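Local coordinates for protein glycosyl hydrolase (Rhizobium leguminosarum bv. trifolii, PDB 5NDX) that probably hydrolyses O-glycosidic bonds as a family 39 glycoside hydrolase and is a bacterial orthologue of human alpha-L-iduronidase, at residues E51-L56 with R89-F93; A43-P49 with I587-L592; D230-T235 with V415-N419. The protein carries 2 engineered substitutions. One frame throughout, in Å; residues are numbered along the deposited sequence. Where two conformers were deposited one is given.

Contacts 1 and 2 are neighbours, with centres 13 Å apart, whereas the centre of contact 3 lies about 29 Å and 30 Å from theirs. Contact 1 joins two adjacent strands of the TIM barrel and supplies Lys54, Phe55 and Phe93 to a pocket holding an 8U8 molecule. Helix 36-45, whose last residues belong to contact 2, is followed by strand 55-58 of contact 1. The two contacts meet directly, Ile53 CG2 lying 3.7 Å from Ile45 CG2. Contact 2 connects the barrel to a C-terminal sheet, its Leu48 side chain about 13 Å from that 8U8. Contact 3 joins the barrel to the nine-stranded sheet, its Pro233 side chain about 12 Å from a second bound 8U8.

Contact 1. Residues E51-L56 with R89-F93; sequences EGIKFL and RLKPF. With 8U8 ((2~{R},3~{S},4~{S},5~{R},6~{S})-6-(4-methyl-2-oxidanylidene-chromen-7-yl)oxy-3,4,5-tris(oxidanyl)oxane-2-carboxylic acid), chain N.
Lys91 pairs with Phe55, and Pro92 with Leu56, as parallel bridges between the second and third strands of the eight-stranded TIM barrel. The ladder alternates from one chain to the other: Lys91 N donates to Lys54 O (2.8 Å), Leu56 N to Lys91 O (3.0 Å), and Phe93 N to Leu56 O (2.8 Å). Just before the strands, a water bridges Ile53 O and Arg89 O.

Leu56 and Leu90 form the apolar layer against helix 36-45. Their CD1 methyls meet at 4.2 Å, and both side chains pack on Leu42 of that helix. On the other side, Lys91 crosses Phe55 obliquely, its CB 3.7 Å from Phe55 CD1, then slants past the aliphatic part of Lys54, where Lys91 CE and Lys54 CE are 3.6 Å apart. A bend at chi4 (-64°) turns the Lys91 ammonium off to Thr138, its hydrogen-bond partner, and keeps Lys91 NZ apart from Lys54 NZ. The two probably positive groups thus share an aliphatic contact but serve different partners.

Phe55 and Phe93 project into the barrel and receive the coumarin of 8U8. C7 of the ligand lies over a face of the Phe55 ring, while its methyl C15 meets the end of Phe93 obliquely. Because Lys54 comes just before its strand, this pocket is at the N-terminal ends of the barrel strands, opposite the end that carries the active site in TIM-barrel enzymes. Lys54 reaches the sugar on a chain extended throughout (chi1 -177°): NZ donates to 8U8 O3 at 2.8 Å and, weakly, to 8U8 O4 at 3.3 Å.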
ATOM      1  N   GLU A  51       3.200  -9.973  -1.485  1.00 35.17           N
ATOM      2  CA  GLU A  51       1.951  -9.246  -1.656  1.00 34.48           C
ATOM      3  C   GLU A  51       1.838  -8.053  -0.680  1.00 31.50           C
ATOM      4  O   GLU A  51       0.803  -7.823  -0.055  1.00 31.10           O
ATOM      5  CB  GLU A  51       0.753 -10.212  -1.547  1.00 35.59           C
ATOM      6  CG  GLU A  51       0.757 -11.364  -2.598  1.00 40.26           C
ATOM      7  CD  GLU A  51      -0.504 -12.249  -2.407  1.00 40.31           C
ATOM      8  OE1 GLU A  51      -0.557 -12.993  -1.421  1.00 43.75           O
ATOM      9  OE2 GLU A  51      -1.506 -12.055  -3.092  1.00 43.84           O
ATOM     10  N   GLY A  52       2.914  -7.283  -0.584  1.00 32.42           N
ATOM     11  CA  GLY A  52       3.015  -6.136   0.370  1.00 30.51           C
ATOM     12  C   GLY A  52       1.932  -5.092   0.164  1.00 30.91           C
ATOM     13  O   GLY A  52       1.516  -4.429   1.117  1.00 28.47           O
ATOM     14  N   ILE A  53       1.473  -4.946  -1.081  1.00 31.47           N
ATOM     15  CA  ILE A  53       0.154  -4.350  -1.341  1.00 32.35           C
ATOM     16  C   ILE A  53      -0.646  -5.348  -2.162  1.00 32.70           C
ATOM     17  O   ILE A  53      -0.179  -5.825  -3.203  1.00 33.17           O
ATOM     18  CB  ILE A  53       0.227  -3.001  -2.089  1.00 31.74           C
ATOM     19  CG1 ILE A  53       0.902  -1.938  -1.198  1.00 33.59           C
ATOM     20  CG2 ILE A  53      -1.183  -2.486  -2.404  1.00 33.46           C
ATOM     21  CD1 ILE A  53       1.276  -0.687  -1.969  1.00 33.35           C
ATOM     22  N   LYS A  54      -1.852  -5.617  -1.693  1.00 31.84           N
ATOM     23  CA  LYS A  54      -2.696  -6.678  -2.251  1.00 32.69           C
ATOM     24  C   LYS A  54      -4.028  -6.175  -2.803  1.00 33.24           C
ATOM     25  O   LYS A  54      -4.494  -6.730  -3.798  1.00 32.14           O
ATOM     26  CB  LYS A  54      -2.938  -7.718  -1.189  1.00 33.12           C
ATOM     27  CG  LYS A  54      -3.733  -8.939  -1.613  1.00 35.58           C
ATOM     28  CD  LYS A  54      -3.723  -9.959  -0.485  1.00 36.36           C
ATOM     29  CE  LYS A  54      -4.564 -11.201  -0.869  1.00 38.07           C
ATOM     30  NZ  LYS A  54      -4.336 -12.231   0.200  1.00 37.42           N
ATOM     31  N   PHE A  55      -4.628  -5.166  -2.155  1.00 32.11           N
ATOM     32  CA  PHE A  55      -5.942  -4.639  -2.516  1.00 33.28           C
ATOM     33  C   PHE A  55      -5.884  -3.205  -3.010  1.00 33.85           C
ATOM     34  O   PHE A  55      -5.122  -2.400  -2.473  1.00 33.12           O
ATOM     35  CB  PHE A  55      -6.901  -4.751  -1.330  1.00 34.42           C
ATOM     36  CG  PHE A  55      -7.158  -6.174  -0.900  1.00 33.63           C
ATOM     37  CD1 PHE A  55      -8.097  -6.949  -1.574  1.00 36.34           C
ATOM     38  CD2 PHE A  55      -6.473  -6.721   0.118  1.00 33.63           C
ATOM     39  CE1 PHE A  55      -8.320  -8.269  -1.219  1.00 36.60           C
ATOM     40  CE2 PHE A  55      -6.685  -8.050   0.499  1.00 36.72           C
ATOM     41  CZ  PHE A  55      -7.629  -8.829  -0.179  1.00 34.69           C
ATOM     42  N   LEU A  56      -6.662  -2.907  -4.049  1.00 33.66           N
ATOM     43  CA  LEU A  56      -6.886  -1.555  -4.522  1.00 34.85           C
ATOM     44  C   LEU A  56      -8.342  -1.200  -4.323  1.00 34.49           C
ATOM     45  O   LEU A  56      -9.219  -1.958  -4.760  1.00 35.40           O
ATOM     46  CB  LEU A  56      -6.609  -1.454  -6.006  1.00 37.13           C
ATOM     47  CG  LEU A  56      -5.222  -1.511  -6.528  1.00 42.22           C
ATOM     48  CD1 LEU A  56      -5.249  -1.219  -8.019  1.00 44.62           C
ATOM     49  CD2 LEU A  56      -4.335  -0.491  -5.812  1.00 45.00           C
ATOM     50  N   ARG A  89      -1.291  -8.793 -10.025  1.00 34.75           N
ATOM     51  CA  ARG A  89      -1.492  -9.505  -8.781  1.00 36.25           C
ATOM     52  C   ARG A  89      -2.117  -8.626  -7.726  1.00 35.30           C
ATOM     53  O   ARG A  89      -1.743  -8.667  -6.580  1.00 36.99           O
ATOM     54  CB  ARG A  89      -0.164 -10.131  -8.296  1.00 39.59           C
ATOM     55  CG  ARG A  89       0.542 -10.972  -9.389  1.00 41.74           C
ATOM     56  CD  ARG A  89       1.728 -11.774  -8.833  1.00 43.30           C
ATOM     57  NE  ARG A  89       2.827 -10.893  -8.381  1.00 45.60           N
ATOM     58  CZ  ARG A  89       3.871 -10.488  -9.120  1.00 49.30           C
ATOM     59  NH1 ARG A  89       3.986 -10.866 -10.387  1.00 54.24           N
ATOM     60  NH2 ARG A  89       4.814  -9.691  -8.595  1.00 45.95           N
ATOM     61  N   LEU A  90      -3.074  -7.812  -8.127  1.00 35.30           N
ATOM     62  CA  LEU A  90      -3.821  -6.976  -7.218  1.00 35.01           C
ATOM     63  C   LEU A  90      -5.280  -7.420  -7.271  1.00 34.82           C
ATOM     64  O   LEU A  90      -5.737  -7.917  -8.291  1.00 35.11           O
ATOM     65  CB  LEU A  90      -3.647  -5.535  -7.608  1.00 34.74           C
ATOM     66  CG  LEU A  90      -2.181  -5.082  -7.405  1.00 37.15           C
ATOM     67  CD1 LEU A  90      -1.907  -3.801  -8.152  1.00 36.62           C
ATOM     68  CD2 LEU A  90      -1.827  -4.942  -5.922  1.00 37.10           C
ATOM     69  N   LYS A  91      -5.982  -7.242  -6.163  1.00 33.41           N
ATOM     70  CA  LYS A  91      -7.383  -7.564  -6.042  1.00 34.17           C
ATOM     71  C   LYS A  91      -8.180  -6.334  -5.755  1.00 35.15           C
ATOM     72  O   LYS A  91      -7.752  -5.499  -4.991  1.00 33.57           O
ATOM     73  CB  LYS A  91      -7.576  -8.544  -4.889  1.00 34.59           C
ATOM     74  CG  LYS A  91      -6.795  -9.853  -5.121  1.00 35.42           C
ATOM     75  CD  LYS A  91      -6.741 -10.721  -3.914  1.00 35.82           C
ATOM     76  CE  LYS A  91      -5.850 -11.962  -4.130  1.00 36.66           C
ATOM     77  NZ  LYS A  91      -6.464 -12.784  -5.180  1.00 38.30           N
ATOM     78  N   PRO A  92      -9.399  -6.244  -6.300  1.00 37.00           N
ATOM     79  CA  PRO A  92     -10.189  -5.096  -5.929  1.00 35.63           C
ATOM     80  C   PRO A  92     -10.828  -5.199  -4.531  1.00 35.50           C
ATOM     81  O   PRO A  92     -11.370  -6.242  -4.134  1.00 33.76           O
ATOM     82  CB  PRO A  92     -11.251  -5.057  -7.026  1.00 37.42           C
ATOM     83  CG  PRO A  92     -11.366  -6.449  -7.461  1.00 36.94           C
ATOM     84  CD  PRO A  92      -9.969  -6.940  -7.468  1.00 36.36           C
ATOM     85  N   PHE A  93     -10.748  -4.094  -3.809  1.00 34.28           N
ATOM     86  CA  PHE A  93     -11.593  -3.841  -2.657  1.00 36.62           C
ATOM     87  C   PHE A  93     -12.704  -3.031  -3.327  1.00 36.59           C
ATOM     88  O   PHE A  93     -12.571  -1.831  -3.531  1.00 36.82           O
ATOM     89  CB  PHE A  93     -10.807  -3.080  -1.581  1.00 38.07           C
ATOM     90  CG  PHE A  93     -11.538  -2.835  -0.295  1.00 39.43           C
ATOM     91  CD1 PHE A  93     -12.796  -3.349  -0.027  1.00 39.05           C
ATOM     92  CD2 PHE A  93     -10.932  -2.034   0.681  1.00 40.39           C
ATOM     93  CE1 PHE A  93     -13.445  -3.075   1.171  1.00 39.75           C
ATOM     94  CE2 PHE A  93     -11.582  -1.753   1.869  1.00 39.96           C
ATOM     95  CZ  PHE A  93     -12.831  -2.298   2.132  1.00 41.14           C
TER
HETATM   96  C15 8U8 N 713     -12.430  -5.560   3.778  1.00 39.80           C
HETATM   97  C13 8U8 N 713     -11.964  -6.649   4.518  1.00 38.49           C
HETATM   98  C14 8U8 N 713     -12.811  -7.302   5.404  1.00 37.93           C
HETATM   99  C16 8U8 N 713     -12.374  -8.431   6.081  1.00 40.89           C
HETATM  100  O9  8U8 N 713     -13.115  -8.962   6.899  1.00 43.88           O
HETATM  101  O8  8U8 N 713     -11.092  -8.864   5.945  1.00 39.56           O
HETATM  102  C11 8U8 N 713     -10.270  -8.273   5.052  1.00 36.64           C
HETATM  103  C10 8U8 N 713      -9.032  -8.849   4.915  1.00 36.69           C
HETATM  104  C12 8U8 N 713     -10.675  -7.159   4.331  1.00 35.90           C
HETATM  105  C7  8U8 N 713      -9.766  -6.621   3.419  1.00 34.62           C
HETATM  106  C8  8U8 N 713      -8.507  -7.196   3.284  1.00 35.70           C
HETATM  107  C9  8U8 N 713      -8.127  -8.321   4.020  1.00 37.33           C
HETATM  108  O2  8U8 N 713      -6.878  -8.858   3.835  1.00 41.07           O
HETATM  109  C5  8U8 N 713      -6.643 -10.238   4.222  1.00 39.17           C
HETATM  110  O1  8U8 N 713      -6.280 -10.087   5.605  1.00 42.11           O
HETATM  111  C1  8U8 N 713      -5.826 -11.257   6.324  1.00 43.03           C
HETATM  112  C6  8U8 N 713      -6.960 -12.335   6.449  1.00 46.71           C
HETATM  113  O7  8U8 N 713      -8.151 -11.968   6.393  1.00 43.36           O
HETATM  114  O6  8U8 N 713      -6.597 -13.518   6.532  1.00 51.91           O
HETATM  115  C2  8U8 N 713      -4.612 -11.779   5.560  1.00 42.63           C
HETATM  116  O5  8U8 N 713      -4.022 -12.954   6.199  1.00 41.25           O
HETATM  117  C3  8U8 N 713      -5.000 -12.091   4.097  1.00 39.15           C
HETATM  118  O4  8U8 N 713      -3.834 -12.481   3.420  1.00 38.10           O
HETATM  119  C4  8U8 N 713      -5.536 -10.828   3.420  1.00 38.59           C
HETATM  120  O3  8U8 N 713      -6.006 -11.098   2.098  1.00 39.84           O
HETATM  121  O   HOH W   1       0.270  -8.119  -4.677  1.00 39.93           O

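Contact 2. Residues A43-P49 with I587-L592; sequences AYIGGLP and ISTAFL
Gly47 O accepts the amide of Thr589 at 2.8 Å from Thr589 N, the one direct hydrogen bond between the two segments. Around it the backbones press close: Thr589, the centre of an inverse gamma turn, has its OG1 3.2 Å from Gly47 CA, on the side where a beta carbon would project. The methyl of Ala590 points at the last part of helix 36-45, where Ala590 CB is 3.6 Å from Ala43 O and also touches the Tyr44 ring. Farther along the strand, the phenol crosses Leu592 obliquely, Tyr44 OH lying 3.4 Å from Leu592 CB. At the other end of the contact, the Pro49 ring rests on the backbone of Ile587, with Pro49 CG 3.6 Å from Ile587 O.

A second shell sets these groups in place. Thr589 OG1, placed between the backbone N and the carbonyl carbon (chi1 64°), is hydrogen-bonded to Trp556 O on strand 549-557. Ser588 OG bonds to Glu370 of helix 364-372, while Met553 packs against Ala43, Tyr44 and Ala590.

The contact therefore joins the barrel to the three-stranded sheet edged by strand 590-594, part of a C-terminal region consistent with the fibronectin type III-like domain of the human enzyme. Its chemistry is mainly close apolar and backbone packing; the two hydroxyls facing Gly47 and Leu48 find their hydrogen bonds outside it, so a single amide-carbonyl bond is the direct polar link between the segments.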
ATOM      1  N   ALA A  43       2.720  -1.929 -11.740  1.00 34.93           N
ATOM      2  CA  ALA A  43       3.888  -2.799 -11.693  1.00 35.13           C
ATOM      3  C   ALA A  43       4.648  -2.602 -10.398  1.00 35.32           C
ATOM      4  O   ALA A  43       5.052  -3.581  -9.770  1.00 34.55           O
ATOM      5  CB  ALA A  43       4.803  -2.487 -12.868  1.00 36.53           C
ATOM      6  N   TYR A  44       4.879  -1.334  -9.993  1.00 34.44           N
ATOM      7  CA  TYR A  44       5.551  -1.126  -8.688  1.00 33.33           C
ATOM      8  C   TYR A  44       4.675  -1.559  -7.535  1.00 32.30           C
ATOM      9  O   TYR A  44       5.167  -2.189  -6.602  1.00 32.60           O
ATOM     10  CB  TYR A  44       5.915   0.310  -8.426  1.00 33.92           C
ATOM     11  CG  TYR A  44       6.786   0.974  -9.415  1.00 34.61           C
ATOM     12  CD1 TYR A  44       8.186   0.959  -9.325  1.00 34.65           C
ATOM     13  CD2 TYR A  44       6.205   1.655 -10.461  1.00 36.37           C
ATOM     14  CE1 TYR A  44       8.952   1.671 -10.242  1.00 36.95           C
ATOM     15  CE2 TYR A  44       6.963   2.298 -11.384  1.00 37.59           C
ATOM     16  CZ  TYR A  44       8.321   2.312 -11.283  1.00 37.46           C
ATOM     17  OH  TYR A  44       8.929   3.027 -12.302  1.00 44.43           O
ATOM     18  N   ILE A  45       3.371  -1.251  -7.611  1.00 31.93           N
ATOM     19  CA  ILE A  45       2.432  -1.552  -6.526  1.00 32.54           C
ATOM     20  C   ILE A  45       2.254  -3.070  -6.341  1.00 34.27           C
ATOM     21  O   ILE A  45       2.222  -3.556  -5.218  1.00 35.54           O
ATOM     22  CB  ILE A  45       1.090  -0.878  -6.753  1.00 33.84           C
ATOM     23  CG1 ILE A  45       1.252   0.635  -6.666  1.00 35.98           C
ATOM     24  CG2 ILE A  45       0.049  -1.351  -5.746  1.00 34.94           C
ATOM     25  CD1 ILE A  45       0.089   1.392  -7.306  1.00 36.90           C
ATOM     26  N   GLY A  46       2.216  -3.820  -7.435  1.00 33.43           N
ATOM     27  CA  GLY A  46       2.133  -5.281  -7.357  1.00 33.34           C
ATOM     28  C   GLY A  46       3.441  -6.004  -7.113  1.00 33.14           C
ATOM     29  O   GLY A  46       3.457  -7.210  -7.053  1.00 34.92           O
ATOM     30  N   GLY A  47       4.539  -5.298  -7.093  1.00 35.42           N
ATOM     31  CA  GLY A  47       5.848  -5.905  -6.914  1.00 35.39           C
ATOM     32  C   GLY A  47       6.453  -5.960  -5.521  1.00 35.35           C
ATOM     33  O   GLY A  47       7.600  -6.351  -5.409  1.00 34.14           O
ATOM     34  N   LEU A  48       5.710  -5.588  -4.478  1.00 36.81           N
ATOM     35  CA  LEU A  48       6.227  -5.553  -3.110  1.00 36.31           C
ATOM     36  C   LEU A  48       6.409  -6.961  -2.600  1.00 38.74           C
ATOM     37  O   LEU A  48       5.697  -7.844  -2.982  1.00 38.10           O
ATOM     38  CB  LEU A  48       5.348  -4.769  -2.136  1.00 36.08           C
ATOM     39  CG  LEU A  48       5.485  -3.247  -2.099  1.00 37.75           C
ATOM     40  CD1 LEU A  48       4.874  -2.636  -3.299  1.00 40.32           C
ATOM     41  CD2 LEU A  48       4.811  -2.625  -0.884  1.00 37.05           C
ATOM     42  N   PRO A  49       7.361  -7.171  -1.690  1.00 39.66           N
ATOM     43  CA  PRO A  49       7.577  -8.534  -1.183  1.00 39.25           C
ATOM     44  C   PRO A  49       6.310  -9.111  -0.611  1.00 38.25           C
ATOM     45  O   PRO A  49       5.595  -8.407   0.114  1.00 34.06           O
ATOM     46  CB  PRO A  49       8.575  -8.331  -0.066  1.00 39.82           C
ATOM     47  CG  PRO A  49       9.299  -7.076  -0.409  1.00 40.31           C
ATOM     48  CD  PRO A  49       8.354  -6.223  -1.191  1.00 39.80           C
ATOM     49  N   ILE A 587      14.394  -4.532  -3.701  1.00 32.44           N
ATOM     50  CA  ILE A 587      13.575  -5.514  -2.974  1.00 34.92           C
ATOM     51  C   ILE A 587      12.187  -5.801  -3.593  1.00 34.07           C
ATOM     52  O   ILE A 587      11.561  -6.800  -3.224  1.00 31.69           O
ATOM     53  CB  ILE A 587      13.410  -5.217  -1.479  1.00 38.98           C
ATOM     54  CG1 ILE A 587      12.701  -3.906  -1.281  1.00 41.63           C
ATOM     55  CG2 ILE A 587      14.753  -5.216  -0.780  1.00 42.32           C
ATOM     56  CD1 ILE A 587      12.471  -3.634   0.194  1.00 47.68           C
ATOM     57  N   SER A 588      11.716  -4.929  -4.474  1.00 31.60           N
ATOM     58  CA  SER A 588      10.458  -5.124  -5.177  1.00 32.18           C
ATOM     59  C   SER A 588      10.752  -5.611  -6.588  1.00 32.22           C
ATOM     60  O   SER A 588      11.810  -5.346  -7.137  1.00 35.04           O
ATOM     61  CB  SER A 588       9.626  -3.786  -5.228  1.00 32.39           C
ATOM     62  OG  SER A 588       9.005  -3.555  -3.936  1.00 33.81           O
ATOM     63  N   THR A 589       9.785  -6.284  -7.180  1.00 31.47           N
ATOM     64  CA  THR A 589       9.960  -6.945  -8.460  1.00 31.83           C
ATOM     65  C   THR A 589       9.497  -6.076  -9.595  1.00 32.02           C
ATOM     66  O   THR A 589       8.643  -6.462 -10.365  1.00 30.84           O
ATOM     67  CB  THR A 589       9.189  -8.263  -8.453  1.00 32.76           C
ATOM     68  OG1 THR A 589       7.796  -7.987  -8.320  1.00 32.01           O
ATOM     69  CG2 THR A 589       9.667  -9.128  -7.310  1.00 32.60           C
ATOM     70  N   ALA A 590      10.118  -4.902  -9.707  1.00 32.75           N
ATOM     71  CA  ALA A 590       9.792  -3.945 -10.727  1.00 33.48           C
ATOM     72  C   ALA A 590      10.990  -3.026 -10.952  1.00 33.75           C
ATOM     73  O   ALA A 590      11.772  -2.788 -10.046  1.00 33.75           O
ATOM     74  CB  ALA A 590       8.550  -3.150 -10.338  1.00 32.94           C
ATOM     75  N   PHE A 591      11.187  -2.600 -12.191  1.00 33.77           N
ATOM     76  CA  PHE A 591      12.298  -1.724 -12.517  1.00 33.78           C
ATOM     77  C   PHE A 591      12.056  -0.920 -13.771  1.00 33.10           C
ATOM     78  O   PHE A 591      11.700  -1.468 -14.798  1.00 32.69           O
ATOM     79  CB  PHE A 591      13.577  -2.550 -12.651  1.00 34.30           C
ATOM     80  CG  PHE A 591      14.790  -1.732 -12.988  1.00 34.90           C
ATOM     81  CD1 PHE A 591      15.374  -0.910 -12.040  1.00 36.00           C
ATOM     82  CD2 PHE A 591      15.322  -1.735 -14.284  1.00 36.37           C
ATOM     83  CE1 PHE A 591      16.521  -0.141 -12.350  1.00 35.73           C
ATOM     84  CE2 PHE A 591      16.446  -0.954 -14.594  1.00 36.46           C
ATOM     85  CZ  PHE A 591      17.049  -0.160 -13.618  1.00 35.15           C
ATOM     86  N   LEU A 592      12.244   0.388 -13.683  1.00 33.60           N
ATOM     87  CA  LEU A 592      12.163   1.256 -14.836  1.00 33.83           C
ATOM     88  C   LEU A 592      13.563   1.462 -15.438  1.00 35.13           C
ATOM     89  O   LEU A 592      14.445   1.977 -14.761  1.00 35.37           O
ATOM     90  CB  LEU A 592      11.490   2.627 -14.505  1.00 34.92           C
ATOM     91  CG  LEU A 592      11.423   3.269 -15.915  1.00 37.69           C
ATOM     92  CD1 LEU A 592      10.045   3.317 -16.516  1.00 39.96           C
ATOM     93  CD2 LEU A 592      12.289   4.443 -16.210  1.00 38.41           C
TER

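Contact 3. Residues D230-T235 with V415-N419; sequences DLTPKT and VDAIN
Where the loop after strand 216-219 passes into helix 235-252, Thr235 receives the carboxylate of Asp416, which comes from the loop between strands 407-413 and 422-431 of the nine-stranded sheet. Thr235 OG1 donates to the syn lone pair of Asp416 OD1 at 2.7 Å. The second carboxylate oxygen takes the backbone amide: Thr235 N is 3.3 Å from Asp416 OD2 and lies above the carboxylate plane. Asp416 CG is anti to its carbonyl carbon (chi1 -74°), bringing the group across Pro233 O to both donors. Replacing Asp416 by alanine would probably leave the Thr235 amide and hydroxyl without these acceptors and remove the carboxylate that Arg290 pairs with.

Beside this polar grip, Thr232 CG2 rests 3.5 Å from Asp416 O. Ile418 CD1 meets Pro233 CD at 4.1 Å, the two side chains crossing at about a right angle. A water bridges the two loops, 2.6 Å from Thr232 OG1 and accepting from Ile418 N at 2.9 Å.

Helix 282-300 backs the junction: its Tyr283 touches both Pro233 and Ile418 and hydrogen-bonds Asp416 O, while Arg290 and Gln294 both reach Thr235 OG1, so barrel helices and the sheet loop meet here.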
ATOM      1  N   ASP A 230      -0.268  23.350   7.255  1.00 33.86           N
ATOM      2  CA  ASP A 230       0.276  22.077   7.756  1.00 35.56           C
ATOM      3  C   ASP A 230      -0.144  21.745   9.168  1.00 35.05           C
ATOM      4  O   ASP A 230       0.639  21.787  10.118  1.00 36.38           O
ATOM      5  CB  ASP A 230       1.799  22.047   7.643  1.00 37.12           C
ATOM      6  CG  ASP A 230       2.269  21.871   6.212  1.00 40.12           C
ATOM      7  OD1 ASP A 230       1.468  21.654   5.293  1.00 40.99           O
ATOM      8  OD2 ASP A 230       3.475  21.959   5.994  1.00 48.96           O
ATOM      9  N   LEU A 231      -1.409  21.408   9.313  1.00 34.35           N
ATOM     10  CA  LEU A 231      -1.907  20.966  10.574  1.00 34.81           C
ATOM     11  C   LEU A 231      -1.236  19.623  10.920  1.00 35.17           C
ATOM     12  O   LEU A 231      -0.772  18.880  10.030  1.00 33.62           O
ATOM     13  CB  LEU A 231      -3.431  20.817  10.489  1.00 34.61           C
ATOM     14  CG  LEU A 231      -4.224  22.070  10.102  1.00 35.06           C
ATOM     15  CD1 LEU A 231      -5.717  21.744  10.167  1.00 36.04           C
ATOM     16  CD2 LEU A 231      -3.943  23.287  10.950  1.00 34.93           C
ATOM     17  N   THR A 232      -1.166  19.358  12.217  1.00 34.39           N
ATOM     18  CA  THR A 232      -0.410  18.237  12.761  1.00 35.80           C
ATOM     19  C   THR A 232      -1.302  16.982  12.871  1.00 34.29           C
ATOM     20  O   THR A 232      -2.287  17.013  13.575  1.00 35.83           O
ATOM     21  CB  THR A 232       0.167  18.615  14.137  1.00 34.74           C
ATOM     22  OG1 THR A 232       1.155  19.632  13.930  1.00 36.45           O
ATOM     23  CG2 THR A 232       0.873  17.428  14.755  1.00 34.94           C
ATOM     24  N   PRO A 233      -0.997  15.902  12.147  1.00 34.13           N
ATOM     25  CA  PRO A 233      -1.777  14.655  12.381  1.00 34.91           C
ATOM     26  C   PRO A 233      -1.854  14.224  13.860  1.00 35.90           C
ATOM     27  O   PRO A 233      -0.862  14.299  14.554  1.00 38.67           O
ATOM     28  CB  PRO A 233      -0.999  13.594  11.584  1.00 34.18           C
ATOM     29  CG  PRO A 233      -0.333  14.377  10.480  1.00 34.08           C
ATOM     30  CD  PRO A 233       0.049  15.707  11.130  1.00 33.65           C
ATOM     31  N   LYS A 234      -3.025  13.819  14.333  1.00 36.33           N
ATOM     32  CA  LYS A 234      -3.208  13.251  15.689  1.00 39.34           C
ATOM     33  C   LYS A 234      -3.416  11.729  15.539  1.00 35.50           C
ATOM     34  O   LYS A 234      -4.536  11.266  15.398  1.00 34.91           O
ATOM     35  CB  LYS A 234      -4.453  13.878  16.396  1.00 45.19           C
ATOM     36  CG  LYS A 234      -4.231  15.250  17.031  1.00 52.54           C
ATOM     37  CD  LYS A 234      -3.408  16.159  16.116  1.00 61.86           C
ATOM     38  CE  LYS A 234      -3.347  17.676  16.442  1.00 65.24           C
ATOM     39  NZ  LYS A 234      -4.097  18.437  15.379  1.00 62.28           N
ATOM     40  N   THR A 235      -2.337  10.981  15.501  1.00 34.62           N
ATOM     41  CA  THR A 235      -2.419   9.592  15.074  1.00 34.73           C
ATOM     42  C   THR A 235      -3.158   8.731  16.109  1.00 34.15           C
ATOM     43  O   THR A 235      -3.982   7.886  15.728  1.00 32.20           O
ATOM     44  CB  THR A 235      -1.045   9.002  14.726  1.00 33.44           C
ATOM     45  OG1 THR A 235      -0.143   9.199  15.815  1.00 33.48           O
ATOM     46  CG2 THR A 235      -0.470   9.670  13.525  1.00 34.56           C
ATOM     47  N   VAL A 415       7.152  10.953  15.590  1.00 32.13           N
ATOM     48  CA  VAL A 415       6.157  11.686  16.398  1.00 32.11           C
ATOM     49  C   VAL A 415       5.189  12.438  15.457  1.00 32.64           C
ATOM     50  O   VAL A 415       5.498  12.672  14.271  1.00 31.27           O
ATOM     51  CB  VAL A 415       6.827  12.712  17.351  1.00 33.89           C
ATOM     52  CG1 VAL A 415       7.740  12.007  18.384  1.00 33.87           C
ATOM     53  CG2 VAL A 415       7.658  13.749  16.580  1.00 33.42           C
ATOM     54  N   ASP A 416       4.047  12.841  16.005  1.00 31.05           N
ATOM     55  CA  ASP A 416       3.038  13.549  15.244  1.00 32.59           C
ATOM     56  C   ASP A 416       3.573  14.866  14.693  1.00 31.73           C
ATOM     57  O   ASP A 416       3.305  15.217  13.539  1.00 29.39           O
ATOM     58  CB  ASP A 416       1.816  13.793  16.139  1.00 34.58           C
ATOM     59  CG  ASP A 416       1.008  12.530  16.366  1.00 36.34           C
ATOM     60  OD1 ASP A 416       1.312  11.465  15.794  1.00 40.89           O
ATOM     61  OD2 ASP A 416       0.036  12.584  17.104  1.00 42.43           O
ATOM     62  N   ALA A 417       4.365  15.578  15.491  1.00 32.29           N
ATOM     63  CA  ALA A 417       4.865  16.879  15.034  1.00 35.67           C
ATOM     64  C   ALA A 417       5.830  16.740  13.864  1.00 35.13           C
ATOM     65  O   ALA A 417       6.810  15.951  13.879  1.00 37.91           O
ATOM     66  CB  ALA A 417       5.457  17.708  16.185  1.00 35.82           C
ATOM     67  N   ILE A 418       5.551  17.531  12.845  1.00 34.36           N
ATOM     68  CA  ILE A 418       6.256  17.478  11.555  1.00 35.92           C
ATOM     69  C   ILE A 418       7.647  18.111  11.615  1.00 35.19           C
ATOM     70  O   ILE A 418       8.571  17.676  10.979  1.00 36.09           O
ATOM     71  CB  ILE A 418       5.404  18.219  10.499  1.00 37.56           C
ATOM     72  CG1 ILE A 418       4.112  17.408  10.268  1.00 39.51           C
ATOM     73  CG2 ILE A 418       6.144  18.354   9.169  1.00 39.18           C
ATOM     74  CD1 ILE A 418       2.964  18.276   9.833  1.00 41.08           C
ATOM     75  N   ASN A 419       7.758  19.143  12.414  1.00 34.67           N
ATOM     76  CA  ASN A 419       8.868  20.052  12.545  0.50 37.43           C
ATOM     77  C   ASN A 419       9.840  19.613  13.660  1.00 38.28           C
ATOM     78  O   ASN A 419      10.490  20.492  14.227  1.00 43.72           O
ATOM     79  CB  ASN A 419       8.243  21.424  12.960  0.50 38.43           C
ATOM     80  CG  ASN A 419       7.386  21.299  14.233  0.50 38.30           C
ATOM     81  OD1 ASN A 419       7.907  21.334  15.313  0.50 42.37           O
ATOM     82  ND2 ASN A 419       6.099  21.034  14.085  0.50 39.69           N
TER
HETATM   83  O   HOH W   2       3.634  19.701  13.184  1.00 42.44           O